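Metallo-beta-lactamase FIM-1 (Pseudomonas aeruginosa, PDB 6V3Q) probably hydrolyses beta-lactam antibiotics to substituted beta-amino acids as a zinc-dependent class B enzyme, and so confers antibiotic resistance. Local coordinates at residues Val41-Val50 with Ser131-Phe139; Trp185-Phe196 with Arg212-Glu223. All blocks are in the same frame, centred on the assembly; numbering follows the deposited sequence.

Contact 1: Val41-Val50 with Ser131-Phe139; sequences VEKGDFSILV and SVLHPLVIF
Leu136 meets three aliphatic side chains of the hairpin 41-50 with its two methyl branches. Leu136 CD2 lies 3.6 Å from Val41 CG2 and slightly farther from Val41 CG1. Its other branch touches both Ile48 and Val50, with Leu136 CD1 3.7 Å from Ile48 CG2 and 3.8 Å from Val50 CG2. The leucine runs antiparallel to each of these three side chains. Ile48 CG2 serves a second leucine as well, since it lies 3.9 Å from Leu133 CD1. With chi1 of -58°, Ile48 turns CG2 anti to its backbone N, and CG1 carries CD1 toward the carbonyls of Leu133 and His134 and the ring of Pro135. There Ile48 CD1 is 3.7 Å from Leu133 O.

The remaining contacts join aliphatic carbons to the loop 133-135. Lys43 crosses with its methylenes, and Lys43 CD comes to 3.2 Å from His134 O. The ring of Pro135 borders the same chain. The peptide bond between His134 and Pro135 is cis, which bends the chain sharply there. The amino end of Lys43 makes a cation-pi contact with Trp76.

None of the backbone hydrogen bonds links the two segments. Val41 and Ile48 form a hydrogen-bonded antiparallel pair, linked both ways, and a type II' turn from Lys43 to Phe46 closes the hairpin. This pairing sets Val41 and Ile48 side by side facing Leu136. Ser47 and Leu49 pair with strand 74-78, which also touches Ile48 and Leu133, while strand 151-154 touches Leu136. The two beta-sheets of the metallo-beta-lactamase sandwich are thus joined by the fit of branched aliphatic chains and not by directional bonds.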
loop_
_atom_site.group_PDB
_atom_site.type_symbol
_atom_site.label_atom_id
_atom_site.label_comp_id
_atom_site.label_asym_id
_atom_site.label_seq_id
_atom_site.Cartn_x
_atom_site.Cartn_y
_atom_site.Cartn_z
ATOM N N VAL A 41 -12.557 3.420 23.023
ATOM C CA VAL A 41 -13.889 3.304 23.604
ATOM C C VAL A 41 -13.929 4.130 24.879
ATOM O O VAL A 41 -13.166 3.868 25.819
ATOM C CB VAL A 41 -14.266 1.843 23.890
ATOM C CG1 VAL A 41 -15.655 1.774 24.511
ATOM C CG2 VAL A 41 -14.209 1.029 22.612
ATOM N N GLU A 42 -14.821 5.116 24.912
ATOM C CA GLU A 42 -14.980 5.955 26.088
ATOM C C GLU A 42 -15.548 5.151 27.254
ATOM O O GLU A 42 -16.384 4.261 27.079
ATOM C CB GLU A 42 -15.895 7.139 25.776
ATOM C CG GLU A 42 -15.419 7.998 24.619
ATOM C CD GLU A 42 -16.388 9.113 24.294
ATOM O OE1 GLU A 42 -17.185 9.489 25.179
ATOM O OE2 GLU A 42 -16.358 9.609 23.152
ATOM N N LYS A 43 -15.084 5.480 28.460
ATOM C CA LYS A 43 -15.553 4.825 29.684
ATOM C C LYS A 43 -15.454 5.857 30.809
ATOM O O LYS A 43 -14.409 5.998 31.453
ATOM C CB LYS A 43 -14.751 3.569 29.991
ATOM C CG LYS A 43 -15.076 2.910 31.323
ATOM C CD LYS A 43 -14.644 1.451 31.318
ATOM C CE LYS A 43 -14.403 0.917 32.720
ATOM N NZ LYS A 43 -12.974 1.034 33.110
ATOM N N GLY A 44 -16.556 6.570 31.038
ATOM C CA GLY A 44 -16.560 7.655 31.997
ATOM C C GLY A 44 -15.640 8.782 31.572
ATOM O O GLY A 44 -15.788 9.335 30.478
ATOM N N ASP A 45 -14.683 9.130 32.428
ATOM C CA ASP A 45 -13.730 10.194 32.141
ATOM C C ASP A 45 -12.484 9.701 31.418
ATOM O O ASP A 45 -11.605 10.512 31.104
ATOM C CB ASP A 45 -13.322 10.901 33.437
ATOM C CG ASP A 45 -14.492 11.579 34.123
ATOM O OD1 ASP A 45 -15.483 11.902 33.436
ATOM O OD2 ASP A 45 -14.420 11.796 35.349
ATOM N N PHE A 46 -12.385 8.402 31.143
ATOM C CA PHE A 46 -11.209 7.856 30.477
ATOM C C PHE A 46 -11.634 6.989 29.300
ATOM O O PHE A 46 -12.811 6.981 28.933
ATOM C CB PHE A 46 -10.355 7.069 31.473
ATOM C CG PHE A 46 -9.997 7.853 32.704
ATOM C CD1 PHE A 46 -8.958 8.770 32.681
ATOM C CD2 PHE A 46 -10.712 7.689 33.879
ATOM C CE1 PHE A 46 -8.635 9.503 33.811
ATOM C CE2 PHE A 46 -10.393 8.416 35.010
ATOM C CZ PHE A 46 -9.354 9.325 34.975
ATOM N N SER A 47 -10.700 6.261 28.694
ATOM C CA SER A 47 -11.018 5.521 27.480
ATOM C C SER A 47 -10.182 4.250 27.400
ATOM O O SER A 47 -9.104 4.148 27.992
ATOM C CB SER A 47 -10.804 6.385 26.232
ATOM O OG SER A 47 -9.488 6.908 26.192
ATOM N N ILE A 48 -10.700 3.281 26.649
ATOM C CA ILE A 48 -10.064 1.984 26.456
ATOM C C ILE A 48 -9.552 1.913 25.025
ATOM O O ILE A 48 -10.268 2.282 24.086
ATOM C CB ILE A 48 -11.040 0.831 26.747
ATOM C CG1 ILE A 48 -11.574 0.934 28.177
ATOM C CG2 ILE A 48 -10.364 -0.517 26.525
ATOM C CD1 ILE A 48 -12.841 0.145 28.413
ATOM N N LEU A 49 -8.317 1.445 24.859
ATOM C CA LEU A 49 -7.695 1.321 23.548
ATOM C C LEU A 49 -7.720 -0.139 23.115
ATOM O O LEU A 49 -7.268 -1.020 23.853
ATOM C CB LEU A 49 -6.260 1.845 23.568
ATOM C CG LEU A 49 -5.469 1.666 22.269
ATOM C CD1 LEU A 49 -6.097 2.463 21.134
ATOM C CD2 LEU A 49 -4.006 2.050 22.449
ATOM N N VAL A 50 -8.256 -0.390 21.930
ATOM C CA VAL A 50 -8.199 -1.706 21.311
ATOM C C VAL A 50 -7.174 -1.619 20.190
ATOM O O VAL A 50 -7.386 -0.907 19.202
ATOM C CB VAL A 50 -9.573 -2.149 20.794
ATOM C CG1 VAL A 50 -9.492 -3.538 20.187
ATOM C CG2 VAL A 50 -10.595 -2.112 21.918
ATOM N N SER A 131 -15.280 -9.851 30.977
ATOM C CA SER A 131 -15.745 -8.474 31.073
ATOM C C SER A 131 -14.769 -7.588 31.836
ATOM O O SER A 131 -15.183 -6.581 32.421
ATOM C CB SER A 131 -17.127 -8.425 31.727
ATOM O OG SER A 131 -18.124 -8.919 30.851
ATOM N N VAL A 132 -13.479 -7.938 31.830
ATOM C CA VAL A 132 -12.477 -7.177 32.575
ATOM C C VAL A 132 -12.409 -5.734 32.088
ATOM O O VAL A 132 -12.020 -4.832 32.842
ATOM C CB VAL A 132 -11.106 -7.877 32.476
ATOM C CG1 VAL A 132 -10.623 -7.915 31.034
ATOM C CG2 VAL A 132 -10.084 -7.198 33.377
ATOM N N LEU A 133 -12.794 -5.488 30.839
ATOM C CA LEU A 133 -12.808 -4.156 30.252
ATOM C C LEU A 133 -14.220 -3.760 29.835
ATOM O O LEU A 133 -14.434 -3.208 28.755
ATOM C CB LEU A 133 -11.851 -4.077 29.064
ATOM C CG LEU A 133 -10.365 -4.140 29.411
ATOM C CD1 LEU A 133 -9.520 -3.997 28.158
ATOM C CD2 LEU A 133 -10.019 -3.062 30.423
ATOM N N HIS A 134 -15.195 -4.043 30.695
ATOM C CA HIS A 134 -16.578 -3.680 30.420
ATOM C C HIS A 134 -16.667 -2.184 30.123
ATOM O O HIS A 134 -16.020 -1.380 30.805
ATOM C CB HIS A 134 -17.464 -4.049 31.616
ATOM C CG HIS A 134 -18.932 -3.994 31.326
ATOM N ND1 HIS A 134 -19.689 -2.860 31.532
ATOM C CD2 HIS A 134 -19.780 -4.931 30.844
ATOM C CE1 HIS A 134 -20.942 -3.102 31.193
ATOM N NE2 HIS A 134 -21.025 -4.351 30.772
ATOM N N PRO A 135 -17.463 -1.765 29.124
ATOM C CA PRO A 135 -18.481 -2.540 28.406
ATOM C C PRO A 135 -17.986 -3.416 27.256
ATOM O O PRO A 135 -18.821 -4.030 26.598
ATOM C CB PRO A 135 -19.410 -1.453 27.860
ATOM C CG PRO A 135 -18.568 -0.196 27.784
ATOM C CD PRO A 135 -17.272 -0.438 28.514
ATOM N N LEU A 136 -16.678 -3.486 27.017
ATOM C CA LEU A 136 -16.179 -4.430 26.027
ATOM C C LEU A 136 -16.431 -5.854 26.507
ATOM O O LEU A 136 -16.282 -6.163 27.692
ATOM C CB LEU A 136 -14.678 -4.237 25.769
ATOM C CG LEU A 136 -14.002 -2.893 25.498
ATOM C CD1 LEU A 136 -12.553 -3.114 25.061
ATOM C CD2 LEU A 136 -14.737 -2.051 24.469
ATOM N N VAL A 137 -16.830 -6.721 25.584
ATOM C CA VAL A 137 -16.761 -8.160 25.794
ATOM C C VAL A 137 -15.589 -8.676 24.974
ATOM O O VAL A 137 -15.590 -8.577 23.740
ATOM C CB VAL A 137 -18.069 -8.870 25.410
ATOM C CG1 VAL A 137 -17.881 -10.383 25.472
ATOM C CG2 VAL A 137 -19.194 -8.448 26.341
ATOM N N ILE A 138 -14.572 -9.186 25.657
ATOM C CA ILE A 138 -13.416 -9.778 25.000
ATOM C C ILE A 138 -13.678 -11.271 24.870
ATOM O O ILE A 138 -13.904 -11.958 25.873
ATOM C CB ILE A 138 -12.125 -9.499 25.780
ATOM C CG1 ILE A 138 -11.898 -7.987 25.904
ATOM C CG2 ILE A 138 -10.942 -10.161 25.092
ATOM C CD1 ILE A 138 -10.872 -7.602 26.939
ATOM N N PHE A 139 -13.651 -11.769 23.640
ATOM C CA PHE A 139 -14.067 -13.125 23.321
ATOM C C PHE A 139 -12.935 -13.865 22.624
ATOM O O PHE A 139 -12.245 -13.300 21.769
ATOM C CB PHE A 139 -15.318 -13.099 22.434
ATOM C CG PHE A 139 -15.832 -14.458 22.056
ATOM C CD1 PHE A 139 -16.427 -15.277 23.000
ATOM C CD2 PHE A 139 -15.740 -14.909 20.750
ATOM C CE1 PHE A 139 -16.906 -16.533 22.650
ATOM C CE2 PHE A 139 -16.215 -16.161 20.395
ATOM C CZ PHE A 139 -16.801 -16.968 21.346
#

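Contact 2: Trp185-Phe196 with Arg212-Glu223; sequences WKTAVLAVAQRF and RELFELTAQLAE
Phe215 has chi1 of -73°, which sets its CG anti to the carbonyl carbon and lays the ring against Ala193. Ala193 CB sits over one ring face in a CH-pi contact, 3.9 Å from the centroid and 21° off the normal. Val192 CG1 and Val189 CG1 reach the same ring obliquely. Arg212 bends at chi3 (66°), and its guanidinium grips the C-terminal end of helix 185-195. Arg212 NH2 donates to Ala193 O and Arg212 NH1 to Phe196 O, both at 2.9 Å. NH1 also bonds to Ala199 O. Phe215 CE1 lies over one face of the guanidinium.

Farther along, Thr218 CG2 touches Val189 CG2 and Trp185 NE1, each at 3.7 Å. Trp185 NE1 has its polar partner in Leu165 O. Thr218 OG1 bonds back to Leu214 O. Ala222 CB packs against Trp185 CB, and Lys186 CG against the backbone and CB of Ala219. Lys186 NZ forms a salt bridge with Glu223 OE1, although their hydrogen bond is weak at 3.2 Å.

The axes of helix segments 185-195 and 213-223 are nearly antiparallel and approach to 8.5 Å. This C-terminal pair flanks the sandwich of the alpha-beta/beta-alpha metallo-beta-lactamase fold, and Trp185 brings it beside the zinc ligand His145.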
loop_
_atom_site.group_PDB
_atom_site.type_symbol
_atom_site.label_atom_id
_atom_site.label_comp_id
_atom_site.label_asym_id
_atom_site.label_seq_id
_atom_site.Cartn_x
_atom_site.Cartn_y
_atom_site.Cartn_z
ATOM N N TRP A 185 -10.141 -21.840 10.987
ATOM C CA TRP A 185 -10.470 -20.430 10.792
ATOM C C TRP A 185 -11.972 -20.221 10.629
ATOM O O TRP A 185 -12.540 -19.297 11.221
ATOM C CB TRP A 185 -9.706 -19.872 9.587
ATOM C CG TRP A 185 -9.668 -18.362 9.511
ATOM C CD1 TRP A 185 -10.590 -17.489 10.008
ATOM C CD2 TRP A 185 -8.645 -17.558 8.907
ATOM N NE1 TRP A 185 -10.213 -16.197 9.747
ATOM C CE2 TRP A 185 -9.021 -16.210 9.074
ATOM C CE3 TRP A 185 -7.451 -17.847 8.238
ATOM C CZ2 TRP A 185 -8.249 -15.154 8.597
ATOM C CZ3 TRP A 185 -6.682 -16.795 7.767
ATOM C CH2 TRP A 185 -7.084 -15.467 7.948
ATOM N N LYS A 186 -12.638 -21.078 9.847
ATOM C CA LYS A 186 -14.077 -20.913 9.658
ATOM C C LYS A 186 -14.832 -21.107 10.967
ATOM O O LYS A 186 -15.770 -20.357 11.268
ATOM C CB LYS A 186 -14.596 -21.881 8.595
ATOM C CG LYS A 186 -16.044 -21.607 8.190
ATOM C CD LYS A 186 -16.895 -22.870 8.168
ATOM C CE LYS A 186 -16.585 -23.736 6.959
ATOM N NZ LYS A 186 -17.557 -24.856 6.829
ATOM N N THR A 187 -14.430 -22.102 11.764
ATOM C CA THR A 187 -15.081 -22.341 13.048
ATOM C C THR A 187 -14.982 -21.120 13.954
ATOM O O THR A 187 -15.944 -20.773 14.650
ATOM C CB THR A 187 -14.464 -23.569 13.722
ATOM O OG1 THR A 187 -14.679 -24.720 12.898
ATOM C CG2 THR A 187 -15.086 -23.806 15.089
ATOM N N ALA A 188 -13.831 -20.442 13.941
ATOM C CA ALA A 188 -13.659 -19.265 14.785
ATOM C C ALA A 188 -14.536 -18.113 14.313
ATOM O O ALA A 188 -15.133 -17.405 15.131
ATOM C CB ALA A 188 -12.188 -18.848 14.814
ATOM N N VAL A 189 -14.626 -17.909 12.997
ATOM C CA VAL A 189 -15.469 -16.843 12.462
ATOM C C VAL A 189 -16.926 -17.079 12.842
ATOM O O VAL A 189 -17.618 -16.173 13.318
ATOM C CB VAL A 189 -15.295 -16.735 10.937
ATOM C CG1 VAL A 189 -16.259 -15.705 10.365
ATOM C CG2 VAL A 189 -13.862 -16.377 10.597
ATOM N N LEU A 190 -17.404 -18.313 12.656
ATOM C CA LEU A 190 -18.788 -18.635 12.991
ATOM C C LEU A 190 -19.044 -18.544 14.490
ATOM O O LEU A 190 -20.171 -18.250 14.909
ATOM C CB LEU A 190 -19.143 -20.031 12.477
ATOM C CG LEU A 190 -19.115 -20.211 10.958
ATOM C CD1 LEU A 190 -19.629 -21.589 10.564
ATOM C CD2 LEU A 190 -19.918 -19.108 10.271
ATOM N N ALA A 191 -18.024 -18.801 15.310
ATOM C CA ALA A 191 -18.189 -18.664 16.753
ATOM C C ALA A 191 -18.384 -17.206 17.147
ATOM O O ALA A 191 -19.142 -16.906 18.077
ATOM C CB ALA A 191 -16.984 -19.263 17.481
ATOM N N VAL A 192 -17.705 -16.287 16.456
ATOM C CA VAL A 192 -17.893 -14.867 16.725
ATOM C C VAL A 192 -19.288 -14.433 16.300
ATOM O O VAL A 192 -19.986 -13.721 17.033
ATOM C CB VAL A 192 -16.806 -14.038 16.017
ATOM C CG1 VAL A 192 -17.052 -12.546 16.211
ATOM C CG2 VAL A 192 -15.422 -14.434 16.513
ATOM N N ALA A 193 -19.715 -14.855 15.106
ATOM C CA ALA A 193 -21.036 -14.485 14.610
ATOM C C ALA A 193 -22.142 -14.994 15.524
ATOM O O ALA A 193 -23.187 -14.348 15.656
ATOM C CB ALA A 193 -21.234 -15.024 13.193
ATOM N N GLN A 194 -21.926 -16.143 16.164
ATOM C CA GLN A 194 -22.939 -16.698 17.050
ATOM C C GLN A 194 -22.894 -16.060 18.433
ATOM O O GLN A 194 -23.936 -15.933 19.087
ATOM C CB GLN A 194 -22.768 -18.214 17.154
ATOM C CG GLN A 194 -23.944 -18.922 17.802
ATOM C CD GLN A 194 -23.817 -20.430 17.737
ATOM O OE1 GLN A 194 -23.103 -20.967 16.890
ATOM N NE2 GLN A 194 -24.506 -21.124 18.635
ATOM N N ARG A 195 -21.707 -15.655 18.894
ATOM C CA ARG A 195 -21.609 -14.989 20.189
ATOM C C ARG A 195 -22.231 -13.597 20.146
ATOM O O ARG A 195 -22.921 -13.189 21.089
ATOM C CB ARG A 195 -20.147 -14.915 20.630
ATOM C CG ARG A 195 -19.921 -14.154 21.927
ATOM C CD ARG A 195 -20.726 -14.744 23.078
ATOM N NE ARG A 195 -20.435 -14.073 24.341
ATOM C CZ ARG A 195 -20.982 -12.922 24.716
ATOM N NH1 ARG A 195 -21.850 -12.300 23.922
ATOM N NH2 ARG A 195 -20.659 -12.386 25.885
ATOM N N PHE A 196 -21.998 -12.857 19.067
ATOM C CA PHE A 196 -22.591 -11.536 18.876
ATOM C C PHE A 196 -23.579 -11.595 17.713
ATOM O O PHE A 196 -23.384 -10.978 16.663
ATOM C CB PHE A 196 -21.505 -10.487 18.636
ATOM C CG PHE A 196 -20.394 -10.516 19.646
ATOM C CD1 PHE A 196 -20.613 -10.111 20.954
ATOM C CD2 PHE A 196 -19.126 -10.938 19.284
ATOM C CE1 PHE A 196 -19.588 -10.135 21.885
ATOM C CE2 PHE A 196 -18.096 -10.964 20.209
ATOM C CZ PHE A 196 -18.327 -10.562 21.510
ATOM N N ARG A 212 -22.642 -7.759 8.572
ATOM C CA ARG A 212 -22.419 -9.173 8.847
ATOM C C ARG A 212 -22.028 -9.969 7.608
ATOM O O ARG A 212 -21.681 -11.147 7.740
ATOM C CB ARG A 212 -23.668 -9.786 9.487
ATOM C CG ARG A 212 -24.050 -9.160 10.819
ATOM C CD ARG A 212 -25.221 -9.877 11.474
ATOM N NE ARG A 212 -24.889 -11.242 11.879
ATOM C CZ ARG A 212 -24.243 -11.553 12.999
ATOM N NH1 ARG A 212 -23.844 -10.599 13.832
ATOM N NH2 ARG A 212 -23.989 -12.822 13.289
ATOM N N GLU A 213 -22.075 -9.369 6.417
ATOM C CA GLU A 213 -21.592 -10.057 5.224
ATOM C C GLU A 213 -20.098 -10.333 5.298
ATOM O O GLU A 213 -19.609 -11.232 4.606
ATOM C CB GLU A 213 -21.909 -9.243 3.967
ATOM C CG GLU A 213 -21.166 -7.921 3.856
ATOM C CD GLU A 213 -21.785 -6.827 4.702
ATOM O OE1 GLU A 213 -22.834 -7.077 5.334
ATOM O OE2 GLU A 213 -21.224 -5.713 4.735
ATOM N N LEU A 214 -19.362 -9.574 6.117
ATOM C CA LEU A 214 -17.956 -9.881 6.359
ATOM C C LEU A 214 -17.785 -11.254 6.992
ATOM O O LEU A 214 -16.773 -11.924 6.756
ATOM C CB LEU A 214 -17.326 -8.806 7.248
ATOM C CG LEU A 214 -17.093 -7.434 6.611
ATOM C CD1 LEU A 214 -16.173 -6.587 7.475
ATOM C CD2 LEU A 214 -16.528 -7.591 5.212
ATOM N N PHE A 215 -18.754 -11.685 7.803
ATOM C CA PHE A 215 -18.726 -13.042 8.338
ATOM C C PHE A 215 -18.861 -14.069 7.220
ATOM O O PHE A 215 -18.095 -15.036 7.150
ATOM C CB PHE A 215 -19.841 -13.223 9.368
ATOM C CG PHE A 215 -19.588 -12.519 10.671
ATOM C CD1 PHE A 215 -20.629 -11.927 11.370
ATOM C CD2 PHE A 215 -18.310 -12.456 11.203
ATOM C CE1 PHE A 215 -20.398 -11.279 12.568
ATOM C CE2 PHE A 215 -18.074 -11.807 12.407
ATOM C CZ PHE A 215 -19.121 -11.220 13.086
ATOM N N GLU A 216 -19.845 -13.874 6.338
ATOM C CA GLU A 216 -20.019 -14.779 5.207
ATOM C C GLU A 216 -18.767 -14.821 4.340
ATOM O O GLU A 216 -18.310 -15.899 3.942
ATOM C CB GLU A 216 -21.228 -14.350 4.374
ATOM C CG GLU A 216 -21.348 -15.090 3.052
ATOM C CD GLU A 216 -22.440 -14.527 2.169
ATOM O OE1 GLU A 216 -22.452 -14.844 0.961
ATOM O OE2 GLU A 216 -23.287 -13.765 2.682
ATOM N N LEU A 217 -18.195 -13.651 4.045
ATOM C CA LEU A 217 -17.025 -13.589 3.175
ATOM C C LEU A 217 -15.857 -14.374 3.760
ATOM O O LEU A 217 -15.229 -15.185 3.068
ATOM C CB LEU A 217 -16.630 -12.130 2.939
ATOM C CG LEU A 217 -15.339 -11.896 2.150
ATOM C CD1 LEU A 217 -15.401 -12.637 0.821
ATOM C CD2 LEU A 217 -15.081 -10.409 1.936
ATOM N N THR A 218 -15.552 -14.150 5.042
ATOM C CA THR A 218 -14.408 -14.815 5.658
ATOM C C THR A 218 -14.659 -16.308 5.826
ATOM O O THR A 218 -13.751 -17.122 5.624
ATOM C CB THR A 218 -14.088 -14.180 7.012
ATOM O OG1 THR A 218 -14.013 -12.757 6.871
ATOM C CG2 THR A 218 -12.756 -14.699 7.536
ATOM N N ALA A 219 -15.883 -16.683 6.204
ATOM C CA ALA A 219 -16.215 -18.095 6.367
ATOM C C ALA A 219 -16.008 -18.860 5.068
ATOM O O ALA A 219 -15.443 -19.959 5.058
ATOM C CB ALA A 219 -17.659 -18.240 6.847
ATOM N N GLN A 220 -16.453 -18.277 3.953
ATOM C CA GLN A 220 -16.370 -18.965 2.670
ATOM C C GLN A 220 -14.942 -18.980 2.137
ATOM O O GLN A 220 -14.512 -19.969 1.532
ATOM C CB GLN A 220 -17.323 -18.313 1.669
ATOM C CG GLN A 220 -18.788 -18.557 2.003
ATOM C CD GLN A 220 -19.737 -17.710 1.180
ATOM O OE1 GLN A 220 -19.339 -16.711 0.580
ATOM N NE2 GLN A 220 -21.003 -18.104 1.151
ATOM N N LEU A 221 -14.195 -17.893 2.348
ATOM C CA LEU A 221 -12.786 -17.875 1.968
ATOM C C LEU A 221 -11.975 -18.870 2.787
ATOM O O LEU A 221 -11.040 -19.488 2.264
ATOM C CB LEU A 221 -12.217 -16.464 2.129
ATOM C CG LEU A 221 -12.473 -15.471 0.994
ATOM C CD1 LEU A 221 -12.001 -14.067 1.362
ATOM C CD2 LEU A 221 -11.784 -15.953 -0.274
ATOM N N ALA A 222 -12.312 -19.043 4.067
ATOM C CA ALA A 222 -11.593 -19.997 4.906
ATOM C C ALA A 222 -11.992 -21.433 4.587
ATOM O O ALA A 222 -11.147 -22.334 4.609
ATOM C CB ALA A 222 -11.842 -19.695 6.384
ATOM N N GLU A 223 -13.276 -21.662 4.302
ATOM C CA GLU A 223 -13.732 -22.991 3.910
ATOM C C GLU A 223 -13.020 -23.460 2.647
ATOM O O GLU A 223 -12.518 -24.589 2.582
ATOM C CB GLU A 223 -15.247 -22.968 3.706
ATOM C CG GLU A 223 -15.839 -24.235 3.127
ATOM C CD GLU A 223 -17.351 -24.171 3.039
ATOM O OE1 GLU A 223 -17.973 -23.567 3.936
ATOM O OE2 GLU A 223 -17.917 -24.712 2.066
HETATM O O HOH W 1 -11.629 -23.138 7.932
#

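How the contacts relate
After the opening strands of the seven-stranded sheet, the chain forms the hairpin 41-50. It then runs through helices and strands, with the zinc ligands His81 and His83 on the way, until 131-139 closes contact 1. This long loop ties the first sheet to the second. His145 follows, and contact 2 opens at 185-196. Its return is short, through strand 201-203, and ends at 212-223. The two loops lie in series and neither nest nor cross. Their centres are about 24 Å apart. They still meet directly, because Val137 and Phe139 of contact 1 pack on Arg195 and Phe196 of contact 2. The second sheet thus links the hairpin to the helix pair.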